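PDB 3PRL: NADP-dependent glyceraldehyde-3-phosphate dehydrogenase from Bacillus halodurans, which probably catalyses the NADP-dependent, non-phosphorylating oxidation of glyceraldehyde 3-phosphate. Local coordinates for residues A340-I343 with Q344-D348; I395-D399 with A400-I404; T437-N441 with A442-R446. All coordinates share one frame; numbering follows the deposited sequence.

The three contacts follow one another along the chain, and none nests in or crosses another. Contact 1 comes first and spans successive turns of helix 337-352. Contact 2 follows, closing the short turn from strand 391-397 into helix 400-409. Contact 3 closes the bend where strand 437-440 passes into the loop that leads to strand 460-461. Contacts 2 and 3 both reach the mixed sheet that includes strands 391-397, 415-419 and 437-440; their nearest atoms are about 10 Å apart. Contact 1 packs on strand 367-374 of that sheet, and its nearest atoms are about 12 Å from contact 2. Contact 3 also meets a second subunit.

Contact 1 (A340-I343 with Q344-D348); sequences AAFI and QGLID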
# COMPACT_ATOMS: atom_id res chain seq x y z
N ALA D 340 13.69 37.35 24.82
CA ALA D 340 13.49 37.53 26.25
C ALA D 340 12.63 38.77 26.57
O ALA D 340 11.70 38.70 27.37
CB ALA D 340 14.84 37.60 26.98
N ALA D 341 12.93 39.90 25.92
CA ALA D 341 12.08 41.09 26.07
C ALA D 341 10.61 40.76 25.77
O ALA D 341 9.73 41.07 26.58
CB ALA D 341 12.57 42.22 25.18
N PHE D 342 10.38 40.11 24.62
CA PHE D 342 9.03 39.72 24.15
C PHE D 342 8.33 38.79 25.14
O PHE D 342 7.16 38.98 25.43
CB PHE D 342 9.07 39.10 22.74
CG PHE D 342 7.75 38.49 22.28
CD1 PHE D 342 6.75 39.29 21.73
CD2 PHE D 342 7.51 37.12 22.41
CE1 PHE D 342 5.53 38.76 21.32
CE2 PHE D 342 6.29 36.56 22.01
CZ PHE D 342 5.29 37.38 21.46
N ILE D 343 9.06 37.79 25.66
CA ILE D 343 8.53 36.89 26.71
C ILE D 343 8.13 37.66 27.98
O ILE D 343 7.03 37.49 28.49
CB ILE D 343 9.55 35.77 27.09
CG1 ILE D 343 9.89 34.92 25.86
CG2 ILE D 343 8.99 34.88 28.22
CD1 ILE D 343 11.32 34.41 25.87
N GLN D 344 9.03 38.50 28.46
CA GLN D 344 8.76 39.34 29.64
C GLN D 344 7.44 40.11 29.52
O GLN D 344 6.68 40.20 30.49
CB GLN D 344 9.92 40.31 29.88
CG GLN D 344 9.79 41.19 31.14
CD GLN D 344 9.66 40.38 32.43
OE1 GLN D 344 10.54 39.60 32.78
NE2 GLN D 344 8.56 40.59 33.14
N GLY D 345 7.18 40.65 28.33
CA GLY D 345 5.97 41.42 28.06
C GLY D 345 4.68 40.61 28.15
O GLY D 345 3.63 41.15 28.53
N LEU D 346 4.77 39.33 27.79
CA LEU D 346 3.66 38.39 27.94
C LEU D 346 3.32 38.13 29.40
O LEU D 346 2.14 38.09 29.77
CB LEU D 346 3.96 37.06 27.21
CG LEU D 346 3.44 36.86 25.77
CD1 LEU D 346 3.88 37.97 24.83
CD2 LEU D 346 3.87 35.52 25.19
N ILE D 347 4.36 37.95 30.23
CA ILE D 347 4.20 37.79 31.68
C ILE D 347 3.56 39.04 32.29
O ILE D 347 2.48 38.95 32.90
CB ILE D 347 5.54 37.45 32.38
CG1 ILE D 347 6.01 36.05 31.96
CG2 ILE D 347 5.41 37.55 33.91
CD1 ILE D 347 7.49 35.78 32.19
N ASP D 348 4.20 40.20 32.10
CA ASP D 348 3.67 41.51 32.51
C ASP D 348 2.16 41.64 32.26
O ASP D 348 1.38 41.70 33.21
CB ASP D 348 4.40 42.64 31.76
CG ASP D 348 5.83 42.87 32.23
OD1 ASP D 348 6.56 43.57 31.50
OD2 ASP D 348 6.23 42.39 33.32
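F342 and L346 carry the main side-chain contact, one helical turn apart. The L346 methyl CD1 sits over one face of the F342 ring, 4.0 Å from the ring centroid and displaced toward the rim. This is a CH-pi contact. The closest pair is L346 CD1 with F342 CZ, at 3.7 Å. F342 holds CG anti to its backbone N (chi1 171°), which puts CG beside the carbonyl carbon, and the far end of the ring meets L346. L346 CD2 reaches the CE2 side of the ring more loosely. R381 touches both side chains, and E385 touches F342.

A second apolar pair is looser. I343 CG2 lies 4.3 Å from I347 CD1. Both isoleucines face strand 367-374, where I343 meets L368 and I347 meets T371.

The polar side-chain contact lies on another side of the helix. Q344 NE2 donates to D348 OD2 at 2.9 Å. The carboxylate oxygen lies close to the amide plane of Q344, but the donor comes from above the carboxylate plane, 51° out of it. A bend at chi2 (58°) in the Q344 chain helps bring the amide round to D348.

The backbone supplies the regular framework. Q344 N donates to A340 O at 2.9 Å, and the bond is nearly straight. G345 N donates to A341 O, and I347 N to I343 O. The bond from L346 N to F342 O is weak at 3.4 Å, and L346 N also makes a weak bond to I343 O.

The arrangement is that of an alpha-helix with i to i+4 side-chain pairs. In helix 337-352 it joins an apolar flank, packed on the sheet, to an amide-carboxylate pair on a more exposed side.

Contact 2 (I395-D399 with A400-I404); sequences IRVKD and ANEAI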
# COMPACT_ATOMS: atom_id res chain seq x y z
N ILE D 395 -5.25 27.51 32.51
CA ILE D 395 -6.56 28.09 32.27
C ILE D 395 -7.60 27.19 32.91
O ILE D 395 -7.77 26.04 32.54
CB ILE D 395 -6.82 28.34 30.75
CG1 ILE D 395 -5.83 29.39 30.21
CG2 ILE D 395 -8.25 28.80 30.51
CD1 ILE D 395 -5.75 29.48 28.70
N ARG D 396 -8.26 27.73 33.93
CA ARG D 396 -9.24 26.96 34.68
C ARG D 396 -10.53 26.89 33.85
O ARG D 396 -11.11 27.91 33.49
CB ARG D 396 -9.49 27.55 36.08
CG ARG D 396 -8.32 28.34 36.66
CD ARG D 396 -8.20 28.18 38.18
NE ARG D 396 -7.18 27.19 38.54
CZ ARG D 396 -7.02 26.67 39.76
NH1 ARG D 396 -7.83 27.00 40.75
NH2 ARG D 396 -6.06 25.78 39.97
N VAL D 397 -10.93 25.67 33.53
CA VAL D 397 -12.06 25.44 32.63
C VAL D 397 -13.16 24.63 33.34
O VAL D 397 -12.91 24.02 34.38
CB VAL D 397 -11.56 24.76 31.33
CG1 VAL D 397 -12.70 24.34 30.45
CG2 VAL D 397 -10.63 25.69 30.57
N LYS D 398 -14.38 24.65 32.80
CA LYS D 398 -15.51 23.91 33.38
C LYS D 398 -15.61 22.48 32.85
O LYS D 398 -15.87 21.56 33.61
CB LYS D 398 -16.83 24.65 33.14
CG LYS D 398 -17.82 24.56 34.30
CD LYS D 398 -19.29 24.50 33.84
CE LYS D 398 -19.67 25.63 32.86
NZ LYS D 398 -20.98 25.38 32.17
N ASP D 399 -15.42 22.31 31.54
CA ASP D 399 -15.56 21.00 30.92
C ASP D 399 -14.68 20.85 29.69
O ASP D 399 -13.92 21.76 29.33
CB ASP D 399 -17.03 20.72 30.59
CG ASP D 399 -17.69 21.85 29.82
OD1 ASP D 399 -17.00 22.58 29.08
OD2 ASP D 399 -18.92 22.01 29.95
N ALA D 400 -14.76 19.68 29.05
CA ALA D 400 -14.05 19.43 27.81
C ALA D 400 -14.58 20.36 26.72
O ALA D 400 -13.81 20.87 25.90
CB ALA D 400 -14.22 17.96 27.38
N ASN D 401 -15.89 20.58 26.73
CA ASN D 401 -16.57 21.43 25.76
C ASN D 401 -16.01 22.86 25.70
O ASN D 401 -15.75 23.40 24.62
CB ASN D 401 -18.07 21.45 26.04
CG ASN D 401 -18.69 20.06 26.00
OD1 ASN D 401 -19.01 19.55 24.94
ND2 ASN D 401 -18.86 19.45 27.18
N GLU D 402 -15.82 23.47 26.87
CA GLU D 402 -15.16 24.78 26.95
C GLU D 402 -13.70 24.67 26.57
O GLU D 402 -13.15 25.59 25.96
CB GLU D 402 -15.27 25.39 28.35
CG GLU D 402 -14.66 26.81 28.47
CD GLU D 402 -14.78 27.43 29.87
OE1 GLU D 402 -15.10 26.69 30.82
OE2 GLU D 402 -14.54 28.65 30.01
N ALA D 403 -13.07 23.55 26.93
CA ALA D 403 -11.67 23.29 26.57
C ALA D 403 -11.50 23.18 25.05
O ALA D 403 -10.56 23.74 24.50
CB ALA D 403 -11.16 22.02 27.26
N ILE D 404 -12.42 22.47 24.41
CA ILE D 404 -12.45 22.29 22.95
C ILE D 404 -12.56 23.63 22.24
O ILE D 404 -11.79 23.93 21.33
CB ILE D 404 -13.63 21.38 22.52
CG1 ILE D 404 -13.38 19.93 22.94
CG2 ILE D 404 -13.92 21.49 21.00
CD1 ILE D 404 -14.52 18.95 22.61
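The turn from strand 391-397 into helix 400-409 is closed by an N-cap, with D399 in the cap position and E402 reaching back to the strand end. D399 OD1 accepts from E402 N at 2.7 Å, nearly along the C-O axis of the carboxylate. CG of D399 stands between its backbone N and carbonyl carbon (chi1 50°), which turns the carboxylate onto the first helical turn. The backbone bond from A403 N to D399 O, 3.1 Å, starts the helix.

E402 returns the grip. Its extended side chain, with CG anti to the backbone N (chi1 -177°), carries OE1 to K398 N, which donates at 2.9 Å. The donor meets the anti side of OE1, 29° out of the carboxylate plane. On its way the chain crosses V397, whose CG1 lies 3.5 Å from E402 CB. V397 CG1 also meets A403 CB at 4.2 Å, and F300 of strand 296-302 touches both residues.

Two carboxylates thus satisfy two backbone N-H groups at the junction. The D399 carboxylate sits at the helix N terminus, where the helix dipole would probably favour its charged form.

Contact 3 (T437-N441 with A442-R446); sequences TVHIN and AKTER
H439 lays its imidazole against the backbone of the K443-E445 segment. T444 CA sits over one face of the ring, 3.9 Å from the centroid and 20° off the normal, a CH-pi contact. K443 O lies over the same face, 3.1 Å from H439 ND1; the angle is too poor for a hydrogen bond. CG of H439 stands anti to its carbonyl carbon (chi1 -66°), which helps bring the ring under the chain that follows. H439 CD2 also meets T444 CG2 at 4.0 Å, and H439 CE1 meets E445 CG at 4.1 Å. H439 NE2 is held weakly by Q415 OE1.

T444 CG2 is also anti to its carbonyl carbon, while OG1 (chi1 55°) lies between N and that carbon and bonds to D264 OD2. An alanine at H439 would remove the ring and is likely to leave a gap under T444 CA and the K443 carbonyl.

N441 makes the bend, with positive backbone angles, and its ND2 bonds to T420 O. Farther on, R446 forms a salt bridge with E259, the predicted active-site residue. Residues T437-H439 pair in parallel with a strand of the second subunit. The contact thus marks the C-terminal end of strand 437-440, whose following loop folds over H439, in a mixed sheet that runs on into the second subunit.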
# COMPACT_ATOMS: atom_id res chain seq x y z
N THR D 437 -2.04 16.46 15.10
CA THR D 437 -1.92 15.28 15.96
C THR D 437 -2.50 15.49 17.35
O THR D 437 -2.27 16.52 17.97
CB THR D 437 -0.44 14.88 16.10
OG1 THR D 437 0.13 14.79 14.80
CG2 THR D 437 -0.27 13.53 16.86
N VAL D 438 -3.25 14.50 17.84
CA VAL D 438 -3.72 14.48 19.22
C VAL D 438 -2.99 13.36 19.96
O VAL D 438 -2.93 12.23 19.47
CB VAL D 438 -5.25 14.22 19.30
CG1 VAL D 438 -5.71 14.13 20.75
CG2 VAL D 438 -6.02 15.32 18.54
N HIS D 439 -2.43 13.69 21.12
CA HIS D 439 -1.79 12.70 21.99
C HIS D 439 -2.70 12.38 23.18
O HIS D 439 -3.06 13.28 23.94
CB HIS D 439 -0.45 13.22 22.52
CG HIS D 439 0.59 13.41 21.47
ND1 HIS D 439 1.67 12.57 21.33
CD2 HIS D 439 0.74 14.36 20.51
CE1 HIS D 439 2.43 12.98 20.34
NE2 HIS D 439 1.88 14.06 19.82
N ILE D 440 -3.02 11.10 23.34
CA ILE D 440 -3.77 10.63 24.52
C ILE D 440 -2.86 10.25 25.71
O ILE D 440 -2.10 9.28 25.65
CB ILE D 440 -4.75 9.46 24.19
CG1 ILE D 440 -5.58 9.77 22.93
CG2 ILE D 440 -5.65 9.13 25.40
CD1 ILE D 440 -6.34 11.08 22.97
N ASN D 441 -2.99 11.03 26.79
CA ASN D 441 -2.29 10.76 28.05
C ASN D 441 -0.78 10.83 27.95
O ASN D 441 -0.07 10.11 28.63
CB ASN D 441 -2.70 9.40 28.62
CG ASN D 441 -3.93 9.49 29.49
OD1 ASN D 441 -4.12 10.45 30.24
ND2 ASN D 441 -4.78 8.48 29.39
N ALA D 442 -0.30 11.72 27.09
CA ALA D 442 1.13 11.94 26.90
C ALA D 442 1.29 13.33 26.31
O ALA D 442 0.32 13.92 25.83
CB ALA D 442 1.72 10.91 25.95
N LYS D 443 2.52 13.83 26.35
CA LYS D 443 2.81 15.19 25.92
C LYS D 443 2.76 15.28 24.40
O LYS D 443 2.66 14.25 23.72
CB LYS D 443 4.18 15.66 26.45
CG LYS D 443 5.39 14.86 25.94
CD LYS D 443 6.61 15.09 26.83
CE LYS D 443 7.90 14.53 26.24
NZ LYS D 443 9.04 14.49 27.25
N THR D 444 2.82 16.50 23.87
CA THR D 444 2.94 16.67 22.42
C THR D 444 4.41 16.56 22.04
O THR D 444 5.28 16.98 22.78
CB THR D 444 2.32 18.00 21.88
OG1 THR D 444 2.90 19.11 22.55
CG2 THR D 444 0.83 18.03 22.11
N GLU D 445 4.68 15.99 20.88
CA GLU D 445 6.05 15.90 20.37
C GLU D 445 5.99 15.59 18.89
O GLU D 445 5.01 15.03 18.40
CB GLU D 445 6.86 14.81 21.09
CG GLU D 445 6.52 13.40 20.64
CD GLU D 445 7.08 12.32 21.55
OE1 GLU D 445 8.29 12.40 21.90
OE2 GLU D 445 6.29 11.40 21.89
N ARG D 446 7.06 15.93 18.21
CA ARG D 446 7.19 15.68 16.79
C ARG D 446 7.36 14.18 16.54
O ARG D 446 6.71 13.60 15.67
CB ARG D 446 8.39 16.45 16.25
CG ARG D 446 8.37 16.59 14.75
CD ARG D 446 9.77 16.46 14.19
NE ARG D 446 9.77 16.25 12.74
CZ ARG D 446 9.76 17.23 11.85
NH1 ARG D 446 9.79 16.93 10.56
NH2 ARG D 446 9.71 18.50 12.23